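Local coordinates for austinoid biosynthesis clusters protein H (Emericella nidulans FGSC A4, PDB 5X9K) that acts as a homodimeric isomerase of the trt14 family in the biosynthesis of the fungal meroterpenoids austinol and dehydroaustinol, at residues 57-62 / 141-146; 105-110 / 131-136; 111-116 / 126-131. All coordinates share one frame; numbering follows the deposited sequence.

Interaction 1: 57-62 / 141-146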
ATOM      1  N   THR A  57      -3.757   5.467  15.790  1.00 20.14           N
ATOM      2  CA  THR A  57      -2.785   6.124  14.922  1.00 23.05           C
ATOM      3  C   THR A  57      -3.237   5.917  13.483  1.00 20.51           C
ATOM      4  O   THR A  57      -3.461   4.777  13.070  1.00 22.11           O
ATOM      5  CB  THR A  57      -1.390   5.524  15.125  1.00 26.65           C
ATOM      6  OG1 THR A  57      -0.977   5.677  16.494  1.00 28.57           O
ATOM      7  CG2 THR A  57      -0.370   6.192  14.206  1.00 25.27           C
ATOM      8  N   LEU A  58      -3.398   7.004  12.730  1.00 16.67           N
ATOM      9  CA  LEU A  58      -3.630   6.903  11.293  1.00 20.87           C
ATOM     10  C   LEU A  58      -2.317   7.170  10.570  1.00 22.78           C
ATOM     11  O   LEU A  58      -1.679   8.198  10.807  1.00 22.37           O
ATOM     12  CB  LEU A  58      -4.709   7.883  10.824  1.00 20.61           C
ATOM     13  CG  LEU A  58      -6.113   7.598  11.363  1.00 21.54           C
ATOM     14  CD1 LEU A  58      -6.354   8.266  12.709  1.00 25.99           C
ATOM     15  CD2 LEU A  58      -7.172   7.993  10.367  1.00 25.60           C
ATOM     16  N   ARG A  59      -1.900   6.235   9.714  1.00 16.15           N
ATOM     17  CA  ARG A  59      -0.657   6.363   8.960  1.00 23.53           C
ATOM     18  C   ARG A  59      -0.996   6.416   7.480  1.00 21.58           C
ATOM     19  O   ARG A  59      -1.709   5.541   6.977  1.00 18.49           O
ATOM     20  CB  ARG A  59       0.287   5.190   9.218  1.00 24.84           C
ATOM     21  CG  ARG A  59       0.411   4.784  10.647  1.00 26.28           C
ATOM     22  CD  ARG A  59       1.317   3.569  10.769  1.00 28.55           C
ATOM     23  NE  ARG A  59       1.432   3.179  12.164  1.00 26.62           N
ATOM     24  CZ  ARG A  59       2.509   3.366  12.917  1.00 36.17           C
ATOM     25  NH1 ARG A  59       3.610   3.922  12.410  1.00 31.35           N
ATOM     26  NH2 ARG A  59       2.483   2.975  14.185  1.00 39.34           N
ATOM     27  N   SER A  60      -0.464   7.410   6.774  1.00 20.27           N
ATOM     28  CA  SER A  60      -0.835   7.629   5.382  1.00 17.96           C
ATOM     29  C   SER A  60       0.418   7.695   4.523  1.00 20.38           C
ATOM     30  O   SER A  60       1.267   8.570   4.729  1.00 20.26           O
ATOM     31  CB  SER A  60      -1.654   8.911   5.232  1.00 28.07           C
ATOM     32  OG  SER A  60      -2.832   8.811   6.015  1.00 31.15           O
ATOM     33  N   PHE A  61       0.500   6.797   3.559  1.00 16.75           N
ATOM     34  CA  PHE A  61       1.645   6.642   2.661  1.00 17.59           C
ATOM     35  C   PHE A  61       1.139   6.603   1.224  1.00 15.58           C
ATOM     36  O   PHE A  61      -0.055   6.430   0.991  1.00 14.56           O
ATOM     37  CB  PHE A  61       2.392   5.356   3.027  1.00 14.77           C
ATOM     38  CG  PHE A  61       3.000   5.413   4.379  1.00 18.87           C
ATOM     39  CD1 PHE A  61       4.113   6.216   4.602  1.00 17.70           C
ATOM     40  CD2 PHE A  61       2.436   4.727   5.448  1.00 16.63           C
ATOM     41  CE1 PHE A  61       4.690   6.291   5.862  1.00 19.70           C
ATOM     42  CE2 PHE A  61       3.000   4.813   6.715  1.00 18.32           C
ATOM     43  CZ  PHE A  61       4.129   5.600   6.917  1.00 21.10           C
ATOM     44  N   PRO A  62       2.031   6.814   0.235  1.00 17.40           N
ATOM     45  CA  PRO A  62       3.472   7.093   0.268  1.00 19.10           C
ATOM     46  C   PRO A  62       3.805   8.397   0.976  1.00 20.45           C
ATOM     47  O   PRO A  62       2.949   9.286   1.055  1.00 22.21           O
ATOM     48  CB  PRO A  62       3.863   7.211  -1.220  1.00 21.89           C
ATOM     49  CG  PRO A  62       2.702   6.710  -2.004  1.00 20.45           C
ATOM     50  CD  PRO A  62       1.487   6.877  -1.136  1.00 17.52           C
ATOM     51  N   VAL A 141     -10.501  -0.351  15.511  1.00 15.38           N
ATOM     52  CA  VAL A 141      -9.202  -0.183  14.870  1.00 14.78           C
ATOM     53  C   VAL A 141      -8.351   0.738  15.733  1.00 17.22           C
ATOM     54  O   VAL A 141      -8.764   1.860  16.054  1.00 17.62           O
ATOM     55  CB  VAL A 141      -9.363   0.400  13.449  1.00 16.69           C
ATOM     56  CG1 VAL A 141      -7.986   0.692  12.830  1.00 14.87           C
ATOM     57  CG2 VAL A 141     -10.161  -0.544  12.558  1.00 17.07           C
ATOM     58  N   GLU A 142      -7.159   0.270  16.114  1.00 15.44           N
ATOM     59  CA  GLU A 142      -6.226   1.095  16.877  1.00 16.87           C
ATOM     60  C   GLU A 142      -4.991   1.498  16.091  1.00 17.51           C
ATOM     61  O   GLU A 142      -4.222   2.332  16.568  1.00 18.33           O
ATOM     62  CB  GLU A 142      -5.793   0.375  18.170  1.00 19.74           C
ATOM     63  CG  GLU A 142      -5.030  -0.926  17.956  1.00 19.28           C
ATOM     64  CD  GLU A 142      -4.650  -1.613  19.263  1.00 24.56           C
ATOM     65  OE1 GLU A 142      -5.252  -1.294  20.319  1.00 23.33           O
ATOM     66  OE2 GLU A 142      -3.751  -2.478  19.227  1.00 22.91           O
ATOM     67  N   ASP A 143      -4.780   0.938  14.907  1.00 17.76           N
ATOM     68  CA  ASP A 143      -3.768   1.463  14.000  1.00 20.33           C
ATOM     69  C   ASP A 143      -4.298   1.298  12.585  1.00 17.58           C
ATOM     70  O   ASP A 143      -4.681   0.198  12.186  1.00 17.81           O
ATOM     71  CB  ASP A 143      -2.426   0.759  14.193  1.00 18.34           C
ATOM     72  CG  ASP A 143      -1.257   1.553  13.600  1.00 26.34           C
ATOM     73  OD1 ASP A 143      -1.172   1.672  12.358  1.00 23.42           O
ATOM     74  OD2 ASP A 143      -0.431   2.075  14.383  1.00 29.08           O
ATOM     75  N   PHE A 144      -4.369   2.402  11.854  1.00 16.42           N
ATOM     76  CA  PHE A 144      -5.012   2.486  10.541  1.00 16.28           C
ATOM     77  C   PHE A 144      -3.921   2.939   9.571  1.00 16.99           C
ATOM     78  O   PHE A 144      -3.650   4.136   9.450  1.00 14.53           O
ATOM     79  CB  PHE A 144      -6.203   3.461  10.598  1.00 15.90           C
ATOM     80  CG  PHE A 144      -6.904   3.695   9.280  1.00 15.14           C
ATOM     81  CD1 PHE A 144      -6.700   2.861   8.174  1.00 13.08           C
ATOM     82  CD2 PHE A 144      -7.792   4.752   9.154  1.00 19.89           C
ATOM     83  CE1 PHE A 144      -7.348   3.101   6.977  1.00 16.26           C
ATOM     84  CE2 PHE A 144      -8.461   4.990   7.953  1.00 22.46           C
ATOM     85  CZ  PHE A 144      -8.232   4.165   6.863  1.00 19.52           C
ATOM     86  N   PHE A 145      -3.285   1.967   8.912  1.00 14.38           N
ATOM     87  CA  PHE A 145      -2.296   2.212   7.864  1.00 15.79           C
ATOM     88  C   PHE A 145      -3.017   2.225   6.524  1.00 15.12           C
ATOM     89  O   PHE A 145      -3.822   1.334   6.237  1.00 13.79           O
ATOM     90  CB  PHE A 145      -1.208   1.119   7.905  1.00 12.41           C
ATOM     91  CG  PHE A 145      -0.277   1.068   6.691  1.00 16.44           C
ATOM     92  CD1 PHE A 145      -0.694   0.524   5.478  1.00 13.13           C
ATOM     93  CD2 PHE A 145       1.045   1.471   6.807  1.00 18.49           C
ATOM     94  CE1 PHE A 145       0.195   0.435   4.374  1.00 14.03           C
ATOM     95  CE2 PHE A 145       1.928   1.386   5.719  1.00 15.95           C
ATOM     96  CZ  PHE A 145       1.496   0.871   4.506  1.00 15.59           C
ATOM     97  N   GLN A 146      -2.750   3.233   5.711  1.00 13.77           N
ATOM     98  CA  GLN A 146      -3.202   3.181   4.328  1.00 12.26           C
ATOM     99  C   GLN A 146      -2.072   3.582   3.402  1.00 16.16           C
ATOM    100  O   GLN A 146      -1.271   4.465   3.720  1.00 15.47           O
ATOM    101  CB  GLN A 146      -4.423   4.062   4.097  1.00 15.79           C
ATOM    102  CG  GLN A 146      -4.165   5.526   4.067  1.00 21.09           C
ATOM    103  CD  GLN A 146      -5.435   6.286   3.812  1.00 29.27           C
ATOM    104  OE1 GLN A 146      -5.916   6.346   2.679  1.00 29.06           O
ATOM    105  NE2 GLN A 146      -6.009   6.849   4.870  1.00 25.50           N
TER
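R59 and D143 lie two residues out of register, on the same face of two parallel strands, and their side chains cross at about a right angle, yet the charged groups meet nearly coplanar, 19° apart. The arginine presents its side: NE lies 3.0 Å from D143 OD1, while NH2 reaches D143 OD2 at 3.1 Å. OD2 also receives NE, so two nitrogens hold the carboxylate and restrict its rotation. The extended R59 chain brings the guanidinium there; D143 answers with CG anti to its backbone N (chi1 -162°). T57 CG2 covers part of one guanidinium face. On the same side of the sheet as R59, F145 meets F61, whose CD2 comes within 3.4 Å of F145 CE2, the rings oblique at 36°. H112 of the second subunit packs edge-to-face with both phenylalanines. The other side carries L58, whose CD2 lies 3.5 Å from F144 CD2. In the backbone, R59 is bonded to F144 and Q146, on either side of its bridge partner F145: R59 N donates to F144 O at 2.7 Å, and R59 O accepts from Q146 N at 2.8 Å. This pattern marks a parallel pair, here joining strands 56-61 and 141-148 within a curved mixed sheet, consistent with an NTF2-like alpha+beta fold.

Interaction 2: 105-110 / 131-136; sequences PARKVV and ILQINE
The carbonyl oxygen O of R107 accepts the backbone N of I134 at 2.7 Å, and the arginine side chain also bonds to I134: NE of R107 donates to I134 O, again at 2.7 Å. I134 is thus held at both its N-H and its C=O by one residue. The second bond replaces the backbone donor expected in a regular strand pair, and it is possible because the R107 chain bends at chi3 (-55°), turning the guanidinium over the residues that follow the partner strand. There I134 O lies near the guanidinium's edge, while CG of E136 covers the centre of one face, 3.9 Å from CZ of R107. E142 is the outside partner of both R107 NH2 and Q133 NE2. The other end of that amide, Q133 OE1, makes a weak bond with K108 NZ. Farther along, V109 and L132 form a hydrogen-bonded pair, with V109 N to L132 O and L132 N to V109 O both 2.8 Å, and V110 lies side by side with I131, CG2 of V110 being 3.9 Å from CG1 of I131. Helix 26-38 covers the side of L132 and I134, whereas V101 of the second subunit packs against K108, V110 and I131. R107, with positive phi (63°), and K108 together face D103: a G1 beta bulge against strand 101-103, at the start of strand 108-119, whose other neighbour here is strand 122-134 in an antiparallel hairpin.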
ATOM      1  N   PRO A 105      -1.774 -13.279  15.445  1.00 19.83           N
ATOM      2  CA  PRO A 105      -1.064 -12.817  16.648  1.00 22.36           C
ATOM      3  C   PRO A 105      -1.021 -11.308  16.789  1.00 22.42           C
ATOM      4  O   PRO A 105      -1.265 -10.787  17.882  1.00 23.71           O
ATOM      5  CB  PRO A 105       0.346 -13.391  16.450  1.00 22.93           C
ATOM      6  CG  PRO A 105       0.136 -14.607  15.665  1.00 24.66           C
ATOM      7  CD  PRO A 105      -0.993 -14.303  14.723  1.00 21.37           C
ATOM      8  N   ALA A 106      -0.694 -10.591  15.709  1.00 17.82           N
ATOM      9  CA  ALA A 106      -0.588  -9.136  15.743  1.00 20.13           C
ATOM     10  C   ALA A 106      -1.933  -8.409  15.695  1.00 17.43           C
ATOM     11  O   ALA A 106      -1.946  -7.181  15.822  1.00 18.19           O
ATOM     12  CB  ALA A 106       0.262  -8.656  14.567  1.00 17.95           C
ATOM     13  N   ARG A 107      -3.037  -9.115  15.462  1.00 15.11           N
ATOM     14  CA  ARG A 107      -4.366  -8.505  15.321  1.00 15.30           C
ATOM     15  C   ARG A 107      -4.416  -7.563  14.117  1.00 17.25           C
ATOM     16  O   ARG A 107      -4.989  -6.477  14.185  1.00 19.90           O
ATOM     17  CB  ARG A 107      -4.787  -7.769  16.602  1.00 18.22           C
ATOM     18  CG  ARG A 107      -4.647  -8.625  17.864  1.00 21.78           C
ATOM     19  CD  ARG A 107      -5.295  -7.965  19.087  1.00 18.70           C
ATOM     20  NE  ARG A 107      -4.784  -6.625  19.304  1.00 20.31           N
ATOM     21  CZ  ARG A 107      -3.598  -6.363  19.846  1.00 26.17           C
ATOM     22  NH1 ARG A 107      -2.820  -7.358  20.248  1.00 31.92           N
ATOM     23  NH2 ARG A 107      -3.197  -5.115  19.998  1.00 23.67           N
ATOM     24  N   LYS A 108      -3.812  -7.984  13.004  1.00 14.13           N
ATOM     25  CA  LYS A 108      -3.701  -7.150  11.811  1.00 17.07           C
ATOM     26  C   LYS A 108      -4.365  -7.819  10.614  1.00 15.76           C
ATOM     27  O   LYS A 108      -4.225  -9.030  10.392  1.00 16.57           O
ATOM     28  CB  LYS A 108      -2.232  -6.836  11.500  1.00 15.68           C
ATOM     29  CG  LYS A 108      -1.611  -5.864  12.495  1.00 19.33           C
ATOM     30  CD  LYS A 108      -0.181  -5.479  12.103  1.00 21.29           C
ATOM     31  CE  LYS A 108       0.589  -4.917  13.292  1.00 33.45           C
ATOM     32  NZ  LYS A 108       1.161  -3.573  13.011  1.00 45.54           N
ATOM     33  N   VAL A 109      -5.101  -7.017   9.852  1.00 13.46           N
ATOM     34  CA  VAL A 109      -5.765  -7.456   8.638  1.00 15.62           C
ATOM     35  C   VAL A 109      -5.276  -6.562   7.515  1.00 12.31           C
ATOM     36  O   VAL A 109      -5.351  -5.332   7.624  1.00 15.95           O
ATOM     37  CB  VAL A 109      -7.293  -7.375   8.750  1.00 14.50           C
ATOM     38  CG1 VAL A 109      -7.916  -7.774   7.437  1.00 13.91           C
ATOM     39  CG2 VAL A 109      -7.822  -8.249   9.934  1.00 14.35           C
ATOM     40  N   VAL A 110      -4.787  -7.171   6.445  1.00 12.21           N
ATOM     41  CA  VAL A 110      -4.276  -6.444   5.285  1.00 12.90           C
ATOM     42  C   VAL A 110      -5.260  -6.625   4.139  1.00 13.10           C
ATOM     43  O   VAL A 110      -5.627  -7.760   3.803  1.00 12.47           O
ATOM     44  CB  VAL A 110      -2.876  -6.930   4.876  1.00 15.34           C
ATOM     45  CG1 VAL A 110      -2.357  -6.083   3.710  1.00 12.98           C
ATOM     46  CG2 VAL A 110      -1.924  -6.816   6.051  1.00 14.97           C
ATOM     47  N   ILE A 131      -3.729  -1.575   6.104  1.00 12.44           N
ATOM     48  CA  ILE A 131      -3.304  -2.500   7.163  1.00 13.41           C
ATOM     49  C   ILE A 131      -3.978  -2.048   8.451  1.00 12.54           C
ATOM     50  O   ILE A 131      -3.637  -0.991   8.996  1.00 13.69           O
ATOM     51  CB  ILE A 131      -1.781  -2.550   7.330  1.00 17.58           C
ATOM     52  CG1 ILE A 131      -1.116  -3.019   6.033  1.00 14.32           C
ATOM     53  CG2 ILE A 131      -1.419  -3.487   8.474  1.00 14.64           C
ATOM     54  CD1 ILE A 131       0.402  -2.953   6.051  1.00 17.00           C
ATOM     55  N   LEU A 132      -4.916  -2.851   8.954  1.00 13.46           N
ATOM     56  CA  LEU A 132      -5.722  -2.480  10.114  1.00 13.37           C
ATOM     57  C   LEU A 132      -5.311  -3.342  11.298  1.00 14.96           C
ATOM     58  O   LEU A 132      -5.364  -4.576  11.213  1.00 18.01           O
ATOM     59  CB  LEU A 132      -7.211  -2.654   9.818  1.00 12.13           C
ATOM     60  CG  LEU A 132      -7.689  -1.944   8.538  1.00 11.70           C
ATOM     61  CD1 LEU A 132      -9.158  -2.201   8.274  1.00 16.23           C
ATOM     62  CD2 LEU A 132      -7.417  -0.457   8.634  1.00 13.22           C
ATOM     63  N   GLN A 133      -4.893  -2.689  12.387  1.00 17.61           N
ATOM     64  CA  GLN A 133      -4.618  -3.353  13.660  1.00 16.35           C
ATOM     65  C   GLN A 133      -5.828  -3.176  14.567  1.00 13.56           C
ATOM     66  O   GLN A 133      -6.240  -2.045  14.835  1.00 17.11           O
ATOM     67  CB  GLN A 133      -3.375  -2.773  14.335  1.00 19.29           C
ATOM     68  CG  GLN A 133      -2.921  -3.499  15.627  1.00 21.34           C
ATOM     69  CD  GLN A 133      -1.668  -2.868  16.225  1.00 24.25           C
ATOM     70  OE1 GLN A 133      -0.672  -2.696  15.539  1.00 28.10           O
ATOM     71  NE2 GLN A 133      -1.730  -2.493  17.503  1.00 23.80           N
ATOM     72  N   ILE A 134      -6.377  -4.286  15.053  1.00 17.35           N
ATOM     73  CA  ILE A 134      -7.567  -4.263  15.898  1.00 15.95           C
ATOM     74  C   ILE A 134      -7.128  -4.285  17.359  1.00 16.94           C
ATOM     75  O   ILE A 134      -6.067  -4.824  17.693  1.00 18.31           O
ATOM     76  CB  ILE A 134      -8.483  -5.453  15.554  1.00 14.80           C
ATOM     77  CG1 ILE A 134      -8.740  -5.521  14.043  1.00 17.64           C
ATOM     78  CG2 ILE A 134      -9.793  -5.397  16.337  1.00 18.18           C
ATOM     79  CD1 ILE A 134      -9.245  -4.216  13.475  1.00 17.64           C
ATOM     80  N   ASN A 135      -7.926  -3.673  18.240  1.00 18.22           N
ATOM     81  CA  ASN A 135      -7.566  -3.688  19.657  1.00 19.42           C
ATOM     82  C   ASN A 135      -7.718  -5.098  20.234  1.00 20.96           C
ATOM     83  O   ASN A 135      -8.221  -6.018  19.585  1.00 20.13           O
ATOM     84  CB  ASN A 135      -8.386  -2.670  20.464  1.00 21.85           C
ATOM     85  CG  ASN A 135      -9.892  -2.882  20.374  1.00 21.73           C
ATOM     86  OD1 ASN A 135     -10.375  -3.791  19.713  1.00 19.97           O
ATOM     87  ND2 ASN A 135     -10.644  -2.017  21.058  1.00 20.76           N
ATOM     88  N   GLU A 136      -7.247  -5.268  21.477  1.00 20.83           N
ATOM     89  CA  GLU A 136      -7.278  -6.597  22.093  1.00 26.02           C
ATOM     90  C   GLU A 136      -8.702  -7.113  22.225  1.00 23.12           C
ATOM     91  O   GLU A 136      -8.956  -8.308  22.050  1.00 24.97           O
ATOM     92  CB  GLU A 136      -6.593  -6.563  23.462  1.00 29.82           C
ATOM     93  CG  GLU A 136      -5.126  -6.143  23.401  1.00 39.06           C
ATOM     94  CD  GLU A 136      -4.493  -5.976  24.777  1.00 49.88           C
ATOM     95  OE1 GLU A 136      -5.161  -6.290  25.783  1.00 53.44           O
ATOM     96  OE2 GLU A 136      -3.328  -5.528  24.850  1.00 51.00           O
TER

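Interaction 3: 111-116 / 126-131; sequences LHIEGK and TEYVYI
H112 donates from NE2 to OE1 of E127 at 2.9 Å, between adjacent antiparallel strands and two residues out of register. The bond is fairly straight (157° at the hydrogen), OE1 being met nearly along its C-O bond. The planes of ring and carboxylate are 18° apart, and E127 OE1 lies at the imidazole edge, in its plane, where Y128 O also approaches CD2. This geometry depends on both torsions: the H112 ring is carried trans to the main-chain nitrogen (chi1 -173°), whereas E127 places CG between its N and carbonyl carbon and reaches out extended. The second oxygen, E127 OE2, is satisfied by the backbone N of S63 in the second subunit, so one buried carboxylate serves a histidine of its own chain and a main-chain N-H of the other. The neighbouring acid E114 has its own partner, K95, and T126 OG1 bonds to T152. The main chain is equally well provided for: L111, I113 and G115 each exchange paired N-H...O bonds with Y130, Y128 and T126 respectively. I113 N lies 2.8 Å from Y128 O. The longest of the six joins G115 N to T126 O at 3.0 Å. On the opposite side from H112, the I113 side chain divides its branches between two tyrosines, CG2 lying 3.8 Å from CD2 of Y128 and CG1 resting over a face of the Y130 ring, 4.1 Å from its CG. These paired strands form the middle of the sheet: strand 87-94 flanks 111-116, L92 packing on I113 and both tyrosines, while strand 141-148 flanks 126-131, with F144 edge-to-face against Y130.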
ATOM      1  N   LEU A 111      -5.673  -5.511   3.527  1.00 11.36           N
ATOM      2  CA  LEU A 111      -6.704  -5.531   2.498  1.00 10.42           C
ATOM      3  C   LEU A 111      -6.273  -4.708   1.299  1.00 12.37           C
ATOM      4  O   LEU A 111      -5.776  -3.591   1.456  1.00 13.85           O
ATOM      5  CB  LEU A 111      -8.021  -4.966   3.023  1.00 13.20           C
ATOM      6  CG  LEU A 111      -8.659  -5.707   4.194  1.00 14.93           C
ATOM      7  CD1 LEU A 111      -9.784  -4.888   4.792  1.00 13.71           C
ATOM      8  CD2 LEU A 111      -9.177  -7.062   3.718  1.00 15.05           C
ATOM      9  N   HIS A 112      -6.493  -5.255   0.105  1.00 11.63           N
ATOM     10  CA  HIS A 112      -6.372  -4.489  -1.129  1.00 16.19           C
ATOM     11  C   HIS A 112      -7.754  -3.911  -1.438  1.00 15.43           C
ATOM     12  O   HIS A 112      -8.683  -4.646  -1.797  1.00 14.87           O
ATOM     13  CB  HIS A 112      -5.833  -5.380  -2.249  1.00 13.02           C
ATOM     14  CG  HIS A 112      -5.521  -4.639  -3.504  1.00 13.07           C
ATOM     15  ND1 HIS A 112      -5.203  -5.279  -4.682  1.00 12.92           N
ATOM     16  CD2 HIS A 112      -5.465  -3.311  -3.764  1.00 19.06           C
ATOM     17  CE1 HIS A 112      -4.986  -4.377  -5.619  1.00 15.40           C
ATOM     18  NE2 HIS A 112      -5.134  -3.174  -5.088  1.00 17.78           N
ATOM     19  N   ILE A 113      -7.892  -2.590  -1.289  1.00 13.75           N
ATOM     20  CA  ILE A 113      -9.174  -1.895  -1.280  1.00 14.68           C
ATOM     21  C   ILE A 113      -9.340  -1.073  -2.550  1.00 16.39           C
ATOM     22  O   ILE A 113      -8.392  -0.425  -3.009  1.00 14.69           O
ATOM     23  CB  ILE A 113      -9.265  -0.973  -0.050  1.00 15.76           C
ATOM     24  CG1 ILE A 113      -9.238  -1.795   1.232  1.00 15.04           C
ATOM     25  CG2 ILE A 113     -10.508  -0.062  -0.127  1.00 16.41           C
ATOM     26  CD1 ILE A 113     -10.529  -2.465   1.502  1.00 17.17           C
ATOM     27  N   GLU A 114     -10.566  -1.050  -3.074  1.00 13.65           N
ATOM     28  CA  GLU A 114     -10.985  -0.119  -4.119  1.00 15.35           C
ATOM     29  C   GLU A 114     -11.990   0.863  -3.536  1.00 19.17           C
ATOM     30  O   GLU A 114     -12.939   0.459  -2.860  1.00 16.65           O
ATOM     31  CB  GLU A 114     -11.623  -0.876  -5.285  1.00 24.19           C
ATOM     32  CG  GLU A 114     -10.649  -1.675  -6.126  1.00 24.20           C
ATOM     33  CD  GLU A 114     -11.362  -2.445  -7.219  1.00 36.48           C
ATOM     34  OE1 GLU A 114     -12.544  -2.799  -7.011  1.00 30.04           O
ATOM     35  OE2 GLU A 114     -10.743  -2.681  -8.281  1.00 38.47           O
ATOM     36  N   GLY A 115     -11.776   2.160  -3.788  1.00 14.93           N
ATOM     37  CA  GLY A 115     -12.743   3.193  -3.459  1.00 15.09           C
ATOM     38  C   GLY A 115     -13.312   3.790  -4.736  1.00 17.07           C
ATOM     39  O   GLY A 115     -12.565   4.152  -5.642  1.00 17.65           O
ATOM     40  N   LYS A 116     -14.645   3.848  -4.813  1.00 16.45           N
ATOM     41  CA  LYS A 116     -15.322   4.375  -5.995  1.00 19.11           C
ATOM     42  C   LYS A 116     -16.540   5.170  -5.561  1.00 20.24           C
ATOM     43  O   LYS A 116     -17.256   4.767  -4.644  1.00 19.11           O
ATOM     44  CB  LYS A 116     -15.754   3.255  -6.965  1.00 16.57           C
ATOM     45  CG  LYS A 116     -14.645   2.273  -7.322  1.00 21.90           C
ATOM     46  CD  LYS A 116     -15.154   1.141  -8.208  1.00 28.19           C
ATOM     47  CE  LYS A 116     -14.012   0.213  -8.608  1.00 32.22           C
ATOM     48  NZ  LYS A 116     -14.496  -0.895  -9.469  1.00 41.96           N
ATOM     49  N   THR A 126     -10.304   4.895  -7.054  1.00 18.19           N
ATOM     50  CA  THR A 126      -8.946   4.814  -6.559  1.00 16.80           C
ATOM     51  C   THR A 126      -8.782   3.461  -5.882  1.00 17.25           C
ATOM     52  O   THR A 126      -9.711   2.647  -5.852  1.00 18.30           O
ATOM     53  CB  THR A 126      -8.655   5.991  -5.623  1.00 20.38           C
ATOM     54  OG1 THR A 126      -7.240   6.129  -5.437  1.00 15.13           O
ATOM     55  CG2 THR A 126      -9.383   5.816  -4.268  1.00 14.35           C
ATOM     56  N   GLU A 127      -7.583   3.197  -5.376  1.00 13.74           N
ATOM     57  CA  GLU A 127      -7.344   1.982  -4.611  1.00 12.51           C
ATOM     58  C   GLU A 127      -6.311   2.241  -3.526  1.00 13.42           C
ATOM     59  O   GLU A 127      -5.621   3.260  -3.523  1.00 14.38           O
ATOM     60  CB  GLU A 127      -6.894   0.831  -5.503  1.00 15.58           C
ATOM     61  CG  GLU A 127      -5.730   1.183  -6.384  1.00 18.31           C
ATOM     62  CD  GLU A 127      -5.448   0.116  -7.411  1.00 18.70           C
ATOM     63  OE1 GLU A 127      -5.181  -1.041  -7.013  1.00 19.75           O
ATOM     64  OE2 GLU A 127      -5.488   0.448  -8.620  1.00 20.69           O
ATOM     65  N   TYR A 128      -6.210   1.283  -2.599  1.00 11.66           N
ATOM     66  CA  TYR A 128      -5.321   1.396  -1.451  1.00 12.74           C
ATOM     67  C   TYR A 128      -4.906   0.008  -0.994  1.00 13.59           C
ATOM     68  O   TYR A 128      -5.553  -0.991  -1.310  1.00 15.30           O
ATOM     69  CB  TYR A 128      -5.976   2.077  -0.237  1.00 15.67           C
ATOM     70  CG  TYR A 128      -6.987   3.159  -0.492  1.00 15.06           C
ATOM     71  CD1 TYR A 128      -6.686   4.499  -0.214  1.00 16.35           C
ATOM     72  CD2 TYR A 128      -8.258   2.852  -0.965  1.00 19.03           C
ATOM     73  CE1 TYR A 128      -7.623   5.488  -0.422  1.00 21.21           C
ATOM     74  CE2 TYR A 128      -9.185   3.834  -1.177  1.00 18.66           C
ATOM     75  CZ  TYR A 128      -8.870   5.142  -0.903  1.00 20.27           C
ATOM     76  OH  TYR A 128      -9.824   6.103  -1.124  1.00 27.98           O
ATOM     77  N   VAL A 129      -3.838  -0.037  -0.207  1.00 13.09           N
ATOM     78  CA  VAL A 129      -3.606  -1.130   0.725  1.00 13.59           C
ATOM     79  C   VAL A 129      -3.914  -0.587   2.114  1.00 13.24           C
ATOM     80  O   VAL A 129      -3.346   0.429   2.531  1.00 13.86           O
ATOM     81  CB  VAL A 129      -2.174  -1.674   0.636  1.00 15.58           C
ATOM     82  CG1 VAL A 129      -1.968  -2.805   1.648  1.00 11.73           C
ATOM     83  CG2 VAL A 129      -1.885  -2.182  -0.790  1.00 13.58           C
ATOM     84  N   TYR A 130      -4.847  -1.227   2.807  1.00 11.15           N
ATOM     85  CA  TYR A 130      -5.090  -0.925   4.206  1.00 11.49           C
ATOM     86  C   TYR A 130      -4.408  -1.991   5.043  1.00 11.18           C
ATOM     87  O   TYR A 130      -4.519  -3.182   4.745  1.00 12.32           O
ATOM     88  CB  TYR A 130      -6.589  -0.925   4.533  1.00 13.38           C
ATOM     89  CG  TYR A 130      -7.359   0.335   4.203  1.00 15.87           C
ATOM     90  CD1 TYR A 130      -6.782   1.384   3.492  1.00 16.47           C
ATOM     91  CD2 TYR A 130      -8.676   0.481   4.640  1.00 15.05           C
ATOM     92  CE1 TYR A 130      -7.510   2.548   3.223  1.00 14.15           C
ATOM     93  CE2 TYR A 130      -9.398   1.606   4.368  1.00 16.55           C
ATOM     94  CZ  TYR A 130      -8.825   2.637   3.669  1.00 15.87           C
ATOM     95  OH  TYR A 130      -9.574   3.760   3.423  1.00 18.02           O
ATOM     96  N   ILE A 131      -3.729  -1.575   6.104  1.00 12.44           N
ATOM     97  CA  ILE A 131      -3.304  -2.500   7.163  1.00 13.41           C
ATOM     98  C   ILE A 131      -3.978  -2.048   8.451  1.00 12.54           C
ATOM     99  O   ILE A 131      -3.637  -0.991   8.996  1.00 13.69           O
ATOM    100  CB  ILE A 131      -1.781  -2.550   7.330  1.00 17.58           C
ATOM    101  CG1 ILE A 131      -1.116  -3.019   6.033  1.00 14.32           C
ATOM    102  CG2 ILE A 131      -1.419  -3.487   8.474  1.00 14.64           C
ATOM    103  CD1 ILE A 131       0.402  -2.953   6.051  1.00 17.00           C
TER

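How the interactions relate
Interactions 2 and 3 are successive lengths of one hairpin, strands 108-119 and 122-134, sharing I131, with centres about 16 Å apart. Interaction 1, whose chain loop encloses both, extends that sheet through strand 141-148: F145 O lies 2.9 Å from I131 N. Its centre is about 11 Å from that of interaction 2 and 12 Å from that of interaction 3. E142 connects interactions 1 and 2, with OE2 2.7 Å from Q133 NE2 and 2.8 Å from R107 NH2. Towards interaction 3, Q146 CB packs 3.5 Å from Y130 CE1. All three contacts touch the second subunit, so this sheet contributes to the homodimer interface.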